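Local structure of A-type flavoprotein (Giardia intestinalis, 2Q9U) at residues A[261-266]-A[288-293]; A[312-317]-A[345-350]; A[320-325]-A[358-363]. The protein probably scavenges dioxygen, passing electrons from flavin mononucleotide in its flavodoxin-like domain to a diiron centre in its beta-lactamase-like domain. All blocks are in the same frame, centred on the assembly; numbering follows the deposited sequence.

Contact 1: A[261-266]-A[288-293]; sequences VVLDSM and TVLLEM. With FMN (flavin mononucleotide), chain F.
Val261 and Leu263 exchange backbone hydrogen bonds with Val289, Leu291 and Met293, joining the first two parallel strands of a flavodoxin-like sheet. The strands belong to the beta-alpha-beta unit 258-263, 269-283, 287-292. Four backbone bonds make the ladder: Val261 N gives to Val289 O, Leu291 N to Val261 O (2.8 Å), Leu263 N to Leu291 O, and Met293 N to Leu263 O.

Side chains meet on both faces. On the face of Val262 and Leu291, Met293, bent at its second and third torsions, passes its SD 3.9 Å from Val262 CG1; both side chains also touch Val301 of helix 298-306, where an unbranched, flexible methionine can follow the neighbouring surfaces. On the other face Leu263 CD2 lies 3.9 Å from Leu290 CG, while Leu263 CG passes within 3.5 Å of the carboxylate oxygen Glu292 OE1.

The polar contacts gather at the C-terminal ends. Glu292 is held by His271 through OE1, while Asp264 OD2 bonds to Ser325. The other two oxygens, probably both negatively charged, have a water between them, 3.1 Å from Asp264 OD1 and 2.7 Å from Glu292 OE2; further acceptors compete for its two protons, so both bonds may not form at once.

Beyond the strand the chain meets the flavin phosphate. Small Ser265 donates through OG to FMN O1P at 2.8 Å, and Met266 N donates to FMN O2P at 2.6 Å.

Contact 2: A[312-317]-A[345-350]; sequences AFASPT and FAFGAF. With FMN (flavin mononucleotide), chain F.
The ring of Phe347 lies over the methyl of Ala314 on the adjacent strand; 310-314 is the middle strand of the five-stranded parallel flavodoxin-like sheet, 344-350 its neighbour, and helix 324-336 connects them in a beta-alpha-beta unit. Phe347 reaches it because its CG sits between the backbone N and the carbonyl carbon (chi1 58°), which swings the ring back across the neighbouring strand. Ala314 CB stands 3.5 Å from the centroid of the Phe347 ring and only 12° off its normal, a CH-pi contact over the centre of one face. Ala312 CB meets the same ring at its edge, 4.0 Å from Phe347 CE1. Alanine suits both places, since the aromatic ring takes up the room beside them. The end of Phe345 leads away instead, onto Ile378 of strand 378-381.

The backbone ladder starts firmly, with Phe313 N giving to Phe345 O at 2.9 Å. The next two bonds, Phe347 N to Phe313 O and Ser315 N to Phe347 O, are weak, and Thr317 N then donates to Ala349 O at 3.2 Å. Gly348 is called for by its backbone angles: a beta carbon would collide with Ser315 O and with the carbonyl before it. Ser315 O is itself buried without a polar partner, whereas Ser315 OG donates to Pro316 O at 2.7 Å.

Toward the cofactor, compact Pro316 and Ala349 line the ribityl phosphate, Ala349 CB lying 3.4 Å from FMN O5'. Thr317 divides its branches: chi1 of -66° sends OG1 to the backbone amides of Arg355 and Ala356, and CG2 to within 3.3 Å of FMN N3. Its carbonyl faces the ribityl chain, where FMN O2' donates to Thr317 O at 2.9 Å.

Contact 3: A[320-325]-A[358-363]; sequences NTMMPS and PDIVAE. With FMN (flavin mononucleotide), chain F; NO3 (nitrate ion), chain D.
Thr321 OG1 donates to Asp359 OD2 over 2.8 Å, meeting the anti lone pair of that oxygen, away from OD1, with the two side chains crossing at about a right angle. A water bound to Asn320 O at 2.7 Å donates to the same Asp359 OD2, which therefore receives two bonds and is tied to both the side chain and the backbone of the facing loop. Aspartate is short enough to hold this oxygen close to its helix, and beta-branched threonine presents its hydroxyl with little freedom.

Beside this polar pair lies the tip of Met322. Its CE rests 3.7 Å from Asp359 CB and 3.8 Å from Ile360 CG1, against the first turn or so of the helix. The chain is extended at chi2 and turns only at its last torsion (chi3 81°), which tucks the methyl against the helix backbone. Met322 N is buried and has no partner in the model.

The two segments belong to the doubly wound flavodoxin fold: the loop after strand 310-314 runs into helix 324-336, and 358-363 lies on the next helix, 356-367. Ala327 and Leu330 of the following helix 324-336 pack on Met322, while Ile360 also packs on Ala346 of the sheet. Asn331 of a neighbouring subunit bonds Met322 O through ND2, and Arg334 of the same neighbouring subunit makes a weak bond with Thr321 OG1, so the contact borders a subunit interface.

Toward the cofactor, Asn320 N donates to FMN O4 at 2.8 Å, placing this loop at the pyrimidine end of the flavin. At the other end Met323 occupies the N-cap position, and a nitrate, probably from the crystallisation liquor, sits at the amino end of the helix, where Ser325 N donates to its O3 at 2.9 Å with an angle of 159° at the hydrogen.

All three contacts converge on one FMN: contact 1 meets its phosphate, contact 2 the ribityl chain and, through Thr317, one face of the pyrimidine ring, and contact 3 carbonyl O4. Contacts 1 and 2, with centres about 10 Å apart, share a sheet in which strands 258-263 and 310-314 are neighbours; Val262 N lies 2.8 Å from Ala312 O, and Val262 O 3.0 Å from Ala314 N. Contact 3 sits about 8 Å from contact 2, centre to centre, and their segments alternate along the chain. Ser315 OG is 2.9 Å from Met323 N, and Ala346 CB packs on Ile360 CG2 at 3.6 Å. Contacts 1 and 3 are about 14 Å apart between centres, yet Met266 CG still reaches Met323 CE at 3.6 Å.

Contact 1: A[261-266]-A[288-293]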
loop_
_atom_site.group_PDB
_atom_site.type_symbol
_atom_site.label_atom_id
_atom_site.label_comp_id
_atom_site.label_asym_id
_atom_site.label_seq_id
_atom_site.Cartn_x
_atom_site.Cartn_y
_atom_site.Cartn_z
ATOM N N VAL A 261 14.497 14.428 -11.430
ATOM C CA VAL A 261 14.336 13.385 -12.441
ATOM C C VAL A 261 13.149 12.495 -12.032
ATOM O O VAL A 261 13.073 12.056 -10.887
ATOM C CB VAL A 261 15.602 12.528 -12.618
ATOM C CG1 VAL A 261 15.376 11.480 -13.720
ATOM C CG2 VAL A 261 16.777 13.432 -12.992
ATOM N N VAL A 262 12.193 12.323 -12.932
ATOM C CA VAL A 262 11.008 11.514 -12.658
ATOM C C VAL A 262 11.062 10.318 -13.614
ATOM O O VAL A 262 11.219 10.495 -14.829
ATOM C CB VAL A 262 9.698 12.312 -12.895
ATOM C CG1 VAL A 262 8.450 11.430 -12.649
ATOM C CG2 VAL A 262 9.656 13.564 -11.977
ATOM N N LEU A 263 10.977 9.106 -13.078
ATOM C CA LEU A 263 11.105 7.957 -13.966
ATOM C C LEU A 263 10.406 6.729 -13.446
ATOM O O LEU A 263 9.918 6.691 -12.312
ATOM C CB LEU A 263 12.593 7.602 -14.234
ATOM C CG LEU A 263 13.376 6.880 -13.126
ATOM C CD1 LEU A 263 14.562 6.089 -13.680
ATOM C CD2 LEU A 263 13.806 7.830 -12.019
ATOM N N ASP A 264 10.396 5.706 -14.285
ATOM C CA ASP A 264 10.126 4.375 -13.790
ATOM C C ASP A 264 11.098 3.455 -14.543
ATOM O O ASP A 264 11.679 3.842 -15.550
ATOM C CB ASP A 264 8.660 3.990 -14.037
ATOM C CG ASP A 264 8.159 2.895 -13.090
ATOM O OD1 ASP A 264 9.000 2.187 -12.473
ATOM O OD2 ASP A 264 6.920 2.727 -12.990
ATOM N N SER A 265 11.279 2.246 -14.054
ATOM C CA SER A 265 12.284 1.346 -14.621
ATOM C C SER A 265 11.798 -0.064 -14.285
ATOM O O SER A 265 11.166 -0.251 -13.272
ATOM C CB SER A 265 13.661 1.641 -13.973
ATOM O OG SER A 265 14.705 0.873 -14.567
ATOM N N MET A 266 12.098 -1.046 -15.129
ATOM C CA MET A 266 11.719 -2.439 -14.884
ATOM C C MET A 266 12.890 -3.309 -14.397
ATOM O O MET A 266 12.736 -4.111 -13.456
ATOM C CB MET A 266 11.116 -3.018 -16.159
ATOM C CG MET A 266 9.797 -2.343 -16.502
ATOM S SD MET A 266 9.005 -3.023 -17.958
ATOM C CE MET A 266 10.115 -2.458 -19.237
ATOM N N THR A 288 19.449 17.972 -6.291
ATOM C CA THR A 288 18.946 16.962 -7.220
ATOM C C THR A 288 18.028 16.010 -6.448
ATOM O O THR A 288 18.365 15.575 -5.362
ATOM C CB THR A 288 20.088 16.134 -7.862
ATOM O OG1 THR A 288 20.807 15.428 -6.841
ATOM C CG2 THR A 288 21.051 17.037 -8.646
ATOM N N VAL A 289 16.864 15.728 -7.022
ATOM C CA VAL A 289 15.872 14.822 -6.448
ATOM C C VAL A 289 15.567 13.777 -7.529
ATOM O O VAL A 289 15.335 14.116 -8.684
ATOM C CB VAL A 289 14.576 15.619 -6.026
ATOM C CG1 VAL A 289 13.432 14.672 -5.593
ATOM C CG2 VAL A 289 14.890 16.615 -4.907
ATOM N N LEU A 290 15.602 12.501 -7.150
ATOM C CA LEU A 290 15.173 11.435 -8.034
ATOM C C LEU A 290 13.874 10.859 -7.505
ATOM O O LEU A 290 13.801 10.469 -6.331
ATOM C CB LEU A 290 16.264 10.341 -8.105
ATOM C CG LEU A 290 15.974 9.086 -8.974
ATOM C CD1 LEU A 290 17.278 8.570 -9.503
ATOM C CD2 LEU A 290 15.250 7.968 -8.213
ATOM N N LEU A 291 12.866 10.794 -8.370
ATOM C CA LEU A 291 11.554 10.264 -8.022
ATOM C C LEU A 291 11.247 9.097 -8.939
ATOM O O LEU A 291 11.034 9.305 -10.132
ATOM C CB LEU A 291 10.461 11.351 -8.205
ATOM C CG LEU A 291 10.587 12.625 -7.372
ATOM C CD1 LEU A 291 9.381 13.521 -7.655
ATOM C CD2 LEU A 291 10.648 12.259 -5.878
ATOM N N GLU A 292 11.218 7.880 -8.395
ATOM C CA GLU A 292 10.845 6.722 -9.201
ATOM C C GLU A 292 9.425 6.288 -8.857
ATOM O O GLU A 292 9.090 6.149 -7.674
ATOM C CB GLU A 292 11.816 5.563 -8.969
ATOM C CG GLU A 292 11.669 4.419 -9.982
ATOM C CD GLU A 292 13.033 3.845 -10.374
ATOM O OE1 GLU A 292 14.012 4.633 -10.475
ATOM O OE2 GLU A 292 13.123 2.610 -10.570
ATOM N N MET A 293 8.603 6.060 -9.885
ATOM C CA MET A 293 7.157 5.974 -9.656
ATOM C C MET A 293 6.754 4.777 -8.800
ATOM O O MET A 293 5.744 4.842 -8.114
ATOM C CB MET A 293 6.344 6.041 -10.955
ATOM C CG MET A 293 6.531 7.370 -11.732
ATOM S SD MET A 293 6.226 8.857 -10.730
ATOM C CE MET A 293 4.489 8.845 -10.377
HETATM N N1 FMN F . 11.490 -2.915 -25.773
HETATM C C2 FMN F . 11.073 -2.308 -26.921
HETATM O O2 FMN F . 11.907 -1.764 -27.664
HETATM N N3 FMN F . 9.735 -2.330 -27.264
HETATM C C4 FMN F . 8.789 -2.923 -26.443
HETATM O O4 FMN F . 7.604 -2.784 -26.740
HETATM C C4A FMN F . 9.210 -3.540 -25.250
HETATM N N5 FMN F . 8.319 -4.184 -24.397
HETATM C C5A FMN F . 8.801 -4.788 -23.240
HETATM C C6 FMN F . 7.918 -5.437 -22.370
HETATM C C7 FMN F . 8.382 -6.049 -21.192
HETATM C C7M FMN F . 7.422 -6.902 -20.407
HETATM C C8 FMN F . 9.741 -6.023 -20.880
HETATM C C8M FMN F . 10.266 -6.570 -19.575
HETATM C C9 FMN F . 10.624 -5.381 -21.746
HETATM C C9A FMN F . 10.166 -4.762 -22.925
HETATM N N10 FMN F . 11.053 -4.112 -23.781
HETATM C C10 FMN F . 10.581 -3.533 -24.940
HETATM C "C1'" FMN F . 12.524 -4.049 -23.500
HETATM C "C2'" FMN F . 12.868 -3.022 -22.423
HETATM O "O2'" FMN F . 12.631 -1.684 -22.854
HETATM C "C3'" FMN F . 14.317 -3.316 -22.028
HETATM O "O3'" FMN F . 14.303 -4.499 -21.243
HETATM C "C4'" FMN F . 14.995 -2.222 -21.230
HETATM O "O4'" FMN F . 16.387 -2.497 -21.148
HETATM C "C5'" FMN F . 14.444 -2.129 -19.812
HETATM O "O5'" FMN F . 14.953 -0.959 -19.196
HETATM P P FMN F . 15.126 -0.945 -17.614
HETATM O O1P FMN F . 15.295 0.515 -17.233
HETATM O O2P FMN F . 13.882 -1.540 -17.020
HETATM O O3P FMN F . 16.335 -1.755 -17.178
HETATM O O HOH W 1 10.861 1.088 -10.302
#

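Contact 2: A[312-317]-A[345-350]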
loop_
_atom_site.group_PDB
_atom_site.type_symbol
_atom_site.label_atom_id
_atom_site.label_comp_id
_atom_site.label_asym_id
_atom_site.label_seq_id
_atom_site.Cartn_x
_atom_site.Cartn_y
_atom_site.Cartn_z
ATOM N N ALA A 312 13.956 16.155 -15.724
ATOM C CA ALA A 312 14.086 15.064 -16.702
ATOM C C ALA A 312 13.022 13.988 -16.443
ATOM O O ALA A 312 12.678 13.707 -15.280
ATOM C CB ALA A 312 15.511 14.457 -16.656
ATOM N N PHE A 313 12.486 13.425 -17.530
ATOM C CA PHE A 313 11.570 12.301 -17.450
ATOM C C PHE A 313 12.128 11.120 -18.227
ATOM O O PHE A 313 12.654 11.271 -19.350
ATOM C CB PHE A 313 10.203 12.673 -17.996
ATOM C CG PHE A 313 9.349 13.454 -17.017
ATOM C CD1 PHE A 313 9.650 14.796 -16.723
ATOM C CD2 PHE A 313 8.267 12.859 -16.393
ATOM C CE1 PHE A 313 8.874 15.540 -15.819
ATOM C CE2 PHE A 313 7.452 13.612 -15.499
ATOM C CZ PHE A 313 7.774 14.949 -15.206
ATOM N N ALA A 314 11.983 9.937 -17.648
ATOM C CA ALA A 314 12.622 8.765 -18.226
ATOM C C ALA A 314 11.758 7.537 -18.052
ATOM O O ALA A 314 11.040 7.414 -17.069
ATOM C CB ALA A 314 13.982 8.548 -17.602
ATOM N N SER A 315 11.858 6.638 -19.022
ATOM C CA SER A 315 11.163 5.352 -18.977
ATOM C C SER A 315 11.793 4.408 -19.997
ATOM O O SER A 315 12.154 4.852 -21.090
ATOM C CB SER A 315 9.674 5.546 -19.344
ATOM O OG SER A 315 9.007 4.312 -19.505
ATOM N N PRO A 316 11.880 3.099 -19.666
ATOM C CA PRO A 316 12.085 2.145 -20.761
ATOM C C PRO A 316 10.868 2.053 -21.656
ATOM O O PRO A 316 9.758 2.485 -21.281
ATOM C CB PRO A 316 12.330 0.804 -20.025
ATOM C CG PRO A 316 11.650 0.949 -18.718
ATOM C CD PRO A 316 11.859 2.435 -18.352
ATOM N N THR A 317 11.071 1.523 -22.865
ATOM C CA THR A 317 9.955 1.239 -23.750
ATOM C C THR A 317 9.221 -0.003 -23.229
ATOM O O THR A 317 9.819 -1.070 -23.022
ATOM C CB THR A 317 10.408 1.076 -25.227
ATOM O OG1 THR A 317 10.912 2.336 -25.710
ATOM C CG2 THR A 317 9.224 0.671 -26.116
ATOM N N PHE A 345 14.517 17.298 -20.149
ATOM C CA PHE A 345 15.340 16.298 -20.826
ATOM C C PHE A 345 14.641 14.936 -20.687
ATOM O O PHE A 345 13.852 14.731 -19.750
ATOM C CB PHE A 345 16.730 16.271 -20.181
ATOM C CG PHE A 345 17.733 15.433 -20.904
ATOM C CD1 PHE A 345 18.223 15.834 -22.162
ATOM C CD2 PHE A 345 18.212 14.264 -20.339
ATOM C CE1 PHE A 345 19.177 15.065 -22.852
ATOM C CE2 PHE A 345 19.166 13.471 -21.011
ATOM C CZ PHE A 345 19.647 13.871 -22.274
ATOM N N ALA A 346 14.884 14.038 -21.641
ATOM C CA ALA A 346 14.293 12.692 -21.581
ATOM C C ALA A 346 15.330 11.640 -21.928
ATOM O O ALA A 346 16.217 11.892 -22.733
ATOM C CB ALA A 346 13.063 12.581 -22.508
ATOM N N PHE A 347 15.228 10.458 -21.313
ATOM C CA PHE A 347 16.144 9.368 -21.649
ATOM C C PHE A 347 15.502 8.028 -21.314
ATOM O O PHE A 347 14.468 8.001 -20.673
ATOM C CB PHE A 347 17.498 9.520 -20.925
ATOM C CG PHE A 347 17.390 9.567 -19.418
ATOM C CD1 PHE A 347 17.077 10.767 -18.759
ATOM C CD2 PHE A 347 17.598 8.418 -18.653
ATOM C CE1 PHE A 347 16.956 10.814 -17.366
ATOM C CE2 PHE A 347 17.478 8.460 -17.231
ATOM C CZ PHE A 347 17.184 9.670 -16.598
ATOM N N GLY A 348 16.105 6.925 -21.750
ATOM C CA GLY A 348 15.542 5.626 -21.413
ATOM C C GLY A 348 16.087 4.499 -22.242
ATOM O O GLY A 348 16.584 4.719 -23.343
ATOM N N ALA A 349 15.987 3.300 -21.688
ATOM C CA ALA A 349 16.397 2.067 -22.370
ATOM C C ALA A 349 15.340 1.579 -23.348
ATOM O O ALA A 349 14.177 1.946 -23.266
ATOM C CB ALA A 349 16.702 0.987 -21.319
ATOM N N PHE A 350 15.736 0.734 -24.293
ATOM C CA PHE A 350 14.763 0.002 -25.096
ATOM C C PHE A 350 15.397 -1.330 -25.495
ATOM O O PHE A 350 16.612 -1.519 -25.351
ATOM C CB PHE A 350 14.319 0.809 -26.331
ATOM C CG PHE A 350 15.432 1.080 -27.319
ATOM C CD1 PHE A 350 16.263 2.178 -27.167
ATOM C CD2 PHE A 350 15.655 0.211 -28.391
ATOM C CE1 PHE A 350 17.312 2.435 -28.094
ATOM C CE2 PHE A 350 16.696 0.449 -29.319
ATOM C CZ PHE A 350 17.523 1.557 -29.163
HETATM N N1 FMN F . 11.490 -2.915 -25.773
HETATM C C2 FMN F . 11.073 -2.308 -26.921
HETATM O O2 FMN F . 11.907 -1.764 -27.664
HETATM N N3 FMN F . 9.735 -2.330 -27.264
HETATM C C4 FMN F . 8.789 -2.923 -26.443
HETATM O O4 FMN F . 7.604 -2.784 -26.740
HETATM C C4A FMN F . 9.210 -3.540 -25.250
HETATM N N5 FMN F . 8.319 -4.184 -24.397
HETATM C C5A FMN F . 8.801 -4.788 -23.240
HETATM C C6 FMN F . 7.918 -5.437 -22.370
HETATM C C7 FMN F . 8.382 -6.049 -21.192
HETATM C C7M FMN F . 7.422 -6.902 -20.407
HETATM C C8 FMN F . 9.741 -6.023 -20.880
HETATM C C8M FMN F . 10.266 -6.570 -19.575
HETATM C C9 FMN F . 10.624 -5.381 -21.746
HETATM C C9A FMN F . 10.166 -4.762 -22.925
HETATM N N10 FMN F . 11.053 -4.112 -23.781
HETATM C C10 FMN F . 10.581 -3.533 -24.940
HETATM C "C1'" FMN F . 12.524 -4.049 -23.500
HETATM C "C2'" FMN F . 12.868 -3.022 -22.423
HETATM O "O2'" FMN F . 12.631 -1.684 -22.854
HETATM C "C3'" FMN F . 14.317 -3.316 -22.028
HETATM O "O3'" FMN F . 14.303 -4.499 -21.243
HETATM C "C4'" FMN F . 14.995 -2.222 -21.230
HETATM O "O4'" FMN F . 16.387 -2.497 -21.148
HETATM C "C5'" FMN F . 14.444 -2.129 -19.812
HETATM O "O5'" FMN F . 14.953 -0.959 -19.196
HETATM P P FMN F . 15.126 -0.945 -17.614
HETATM O O1P FMN F . 15.295 0.515 -17.233
HETATM O O2P FMN F . 13.882 -1.540 -17.020
HETATM O O3P FMN F . 16.335 -1.755 -17.178
#

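Contact 3: A[320-325]-A[358-363]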
loop_
_atom_site.group_PDB
_atom_site.type_symbol
_atom_site.label_atom_id
_atom_site.label_comp_id
_atom_site.label_asym_id
_atom_site.label_seq_id
_atom_site.Cartn_x
_atom_site.Cartn_y
_atom_site.Cartn_z
ATOM N N ASN A 320 5.752 -0.644 -26.848
ATOM C CA ASN A 320 5.782 0.413 -27.868
ATOM C C ASN A 320 5.457 1.809 -27.365
ATOM O O ASN A 320 5.180 2.704 -28.161
ATOM C CB ASN A 320 4.871 0.059 -29.051
ATOM C CG ASN A 320 5.277 -1.240 -29.732
ATOM O OD1 ASN A 320 6.431 -1.399 -30.127
ATOM N ND2 ASN A 320 4.326 -2.181 -29.854
ATOM N N THR A 321 5.498 2.005 -26.053
ATOM C CA THR A 321 5.305 3.340 -25.500
ATOM C C THR A 321 6.056 3.511 -24.179
ATOM O O THR A 321 6.918 2.696 -23.853
ATOM C CB THR A 321 3.786 3.706 -25.416
ATOM O OG1 THR A 321 3.646 5.069 -25.013
ATOM C CG2 THR A 321 3.003 2.760 -24.472
ATOM N N MET A 322 5.767 4.584 -23.447
ATOM C CA MET A 322 6.369 4.785 -22.119
ATOM C C MET A 322 5.594 3.977 -21.079
ATOM O O MET A 322 4.470 3.555 -21.325
ATOM C CB MET A 322 6.352 6.273 -21.722
ATOM C CG MET A 322 4.920 6.799 -21.498
ATOM S SD MET A 322 4.855 8.547 -21.060
ATOM C CE MET A 322 5.008 9.337 -22.695
ATOM N N MET A 323 6.197 3.762 -19.918
ATOM C CA MET A 323 5.497 3.042 -18.841
ATOM C C MET A 323 4.260 3.849 -18.403
ATOM O O MET A 323 4.317 5.094 -18.382
ATOM C CB MET A 323 6.444 2.766 -17.677
ATOM C CG MET A 323 7.534 1.712 -18.045
ATOM S SD MET A 323 8.627 1.304 -16.663
ATOM C CE MET A 323 7.496 0.340 -15.647
ATOM N N PRO A 324 3.122 3.149 -18.085
ATOM C CA PRO A 324 1.876 3.810 -17.684
ATOM C C PRO A 324 2.081 4.803 -16.536
ATOM O O PRO A 324 1.449 5.864 -16.537
ATOM C CB PRO A 324 0.987 2.631 -17.229
ATOM C CG PRO A 324 1.479 1.457 -18.100
ATOM C CD PRO A 324 2.977 1.672 -18.108
ATOM N N SER A 325 2.954 4.477 -15.569
ATOM C CA SER A 325 3.194 5.364 -14.400
ATOM C C SER A 325 3.767 6.732 -14.832
ATOM O O SER A 325 3.429 7.810 -14.267
ATOM C CB SER A 325 4.125 4.691 -13.391
ATOM O OG SER A 325 5.388 4.410 -13.992
ATOM N N PRO A 358 10.898 9.145 -27.577
ATOM C CA PRO A 358 10.088 9.973 -28.476
ATOM C C PRO A 358 8.727 10.376 -27.926
ATOM O O PRO A 358 8.333 11.539 -28.106
ATOM C CB PRO A 358 9.929 9.065 -29.728
ATOM C CG PRO A 358 11.240 8.312 -29.735
ATOM C CD PRO A 358 11.421 7.954 -28.282
ATOM N N ASP A 359 8.008 9.440 -27.287
ATOM C CA ASP A 359 6.702 9.743 -26.704
ATOM C C ASP A 359 6.837 10.719 -25.527
ATOM O O ASP A 359 6.032 11.630 -25.402
ATOM C CB ASP A 359 5.960 8.489 -26.221
ATOM C CG ASP A 359 5.382 7.663 -27.367
ATOM O OD1 ASP A 359 5.439 8.110 -28.534
ATOM O OD2 ASP A 359 4.863 6.567 -27.085
ATOM N N ILE A 360 7.866 10.550 -24.700
ATOM C CA ILE A 360 8.097 11.492 -23.594
ATOM C C ILE A 360 8.444 12.899 -24.128
ATOM O O ILE A 360 7.894 13.903 -23.677
ATOM C CB ILE A 360 9.199 11.006 -22.669
ATOM C CG1 ILE A 360 8.731 9.762 -21.894
ATOM C CG2 ILE A 360 9.570 12.118 -21.709
ATOM C CD1 ILE A 360 9.898 9.046 -21.147
ATOM N N VAL A 361 9.340 12.956 -25.103
ATOM C CA VAL A 361 9.721 14.235 -25.737
ATOM C C VAL A 361 8.488 14.966 -26.301
ATOM O O VAL A 361 8.309 16.167 -26.062
ATOM C CB VAL A 361 10.809 14.038 -26.844
ATOM C CG1 VAL A 361 10.850 15.240 -27.853
ATOM C CG2 VAL A 361 12.236 13.772 -26.221
ATOM N N ALA A 362 7.640 14.250 -27.033
ATOM C CA ALA A 362 6.452 14.860 -27.633
ATOM C C ALA A 362 5.524 15.398 -26.543
ATOM O O ALA A 362 4.982 16.518 -26.651
ATOM C CB ALA A 362 5.723 13.859 -28.528
ATOM N N GLU A 363 5.361 14.611 -25.465
ATOM C CA GLU A 363 4.493 15.037 -24.389
ATOM C C GLU A 363 5.083 16.245 -23.660
ATOM O O GLU A 363 4.361 17.198 -23.351
ATOM C CB GLU A 363 4.183 13.856 -23.443
ATOM C CG GLU A 363 3.374 14.233 -22.201
ATOM C CD GLU A 363 1.986 14.787 -22.464
ATOM O OE1 GLU A 363 1.395 14.540 -23.535
ATOM O OE2 GLU A 363 1.463 15.463 -21.541
HETATM N N1 FMN F . 11.490 -2.915 -25.773
HETATM C C2 FMN F . 11.073 -2.308 -26.921
HETATM O O2 FMN F . 11.907 -1.764 -27.664
HETATM N N3 FMN F . 9.735 -2.330 -27.264
HETATM C C4 FMN F . 8.789 -2.923 -26.443
HETATM O O4 FMN F . 7.604 -2.784 -26.740
HETATM C C4A FMN F . 9.210 -3.540 -25.250
HETATM N N5 FMN F . 8.319 -4.184 -24.397
HETATM C C5A FMN F . 8.801 -4.788 -23.240
HETATM C C6 FMN F . 7.918 -5.437 -22.370
HETATM C C7 FMN F . 8.382 -6.049 -21.192
HETATM C C7M FMN F . 7.422 -6.902 -20.407
HETATM C C8 FMN F . 9.741 -6.023 -20.880
HETATM C C8M FMN F . 10.266 -6.570 -19.575
HETATM C C9 FMN F . 10.624 -5.381 -21.746
HETATM C C9A FMN F . 10.166 -4.762 -22.925
HETATM N N10 FMN F . 11.053 -4.112 -23.781
HETATM C C10 FMN F . 10.581 -3.533 -24.940
HETATM C "C1'" FMN F . 12.524 -4.049 -23.500
HETATM C "C2'" FMN F . 12.868 -3.022 -22.423
HETATM O "O2'" FMN F . 12.631 -1.684 -22.854
HETATM C "C3'" FMN F . 14.317 -3.316 -22.028
HETATM O "O3'" FMN F . 14.303 -4.499 -21.243
HETATM C "C4'" FMN F . 14.995 -2.222 -21.230
HETATM O "O4'" FMN F . 16.387 -2.497 -21.148
HETATM C "C5'" FMN F . 14.444 -2.129 -19.812
HETATM O "O5'" FMN F . 14.953 -0.959 -19.196
HETATM P P FMN F . 15.126 -0.945 -17.614
HETATM O O1P FMN F . 15.295 0.515 -17.233
HETATM O O2P FMN F . 13.882 -1.540 -17.020
HETATM O O3P FMN F . 16.335 -1.755 -17.178
HETATM N N NO3 D . 3.597 0.885 -14.424
HETATM O O1 NO3 D . 2.432 1.147 -13.684
HETATM O O2 NO3 D . 4.104 -0.410 -14.486
HETATM O O3 NO3 D . 4.276 1.908 -15.076
HETATM O O HOH W 2 3.784 4.968 -28.632
#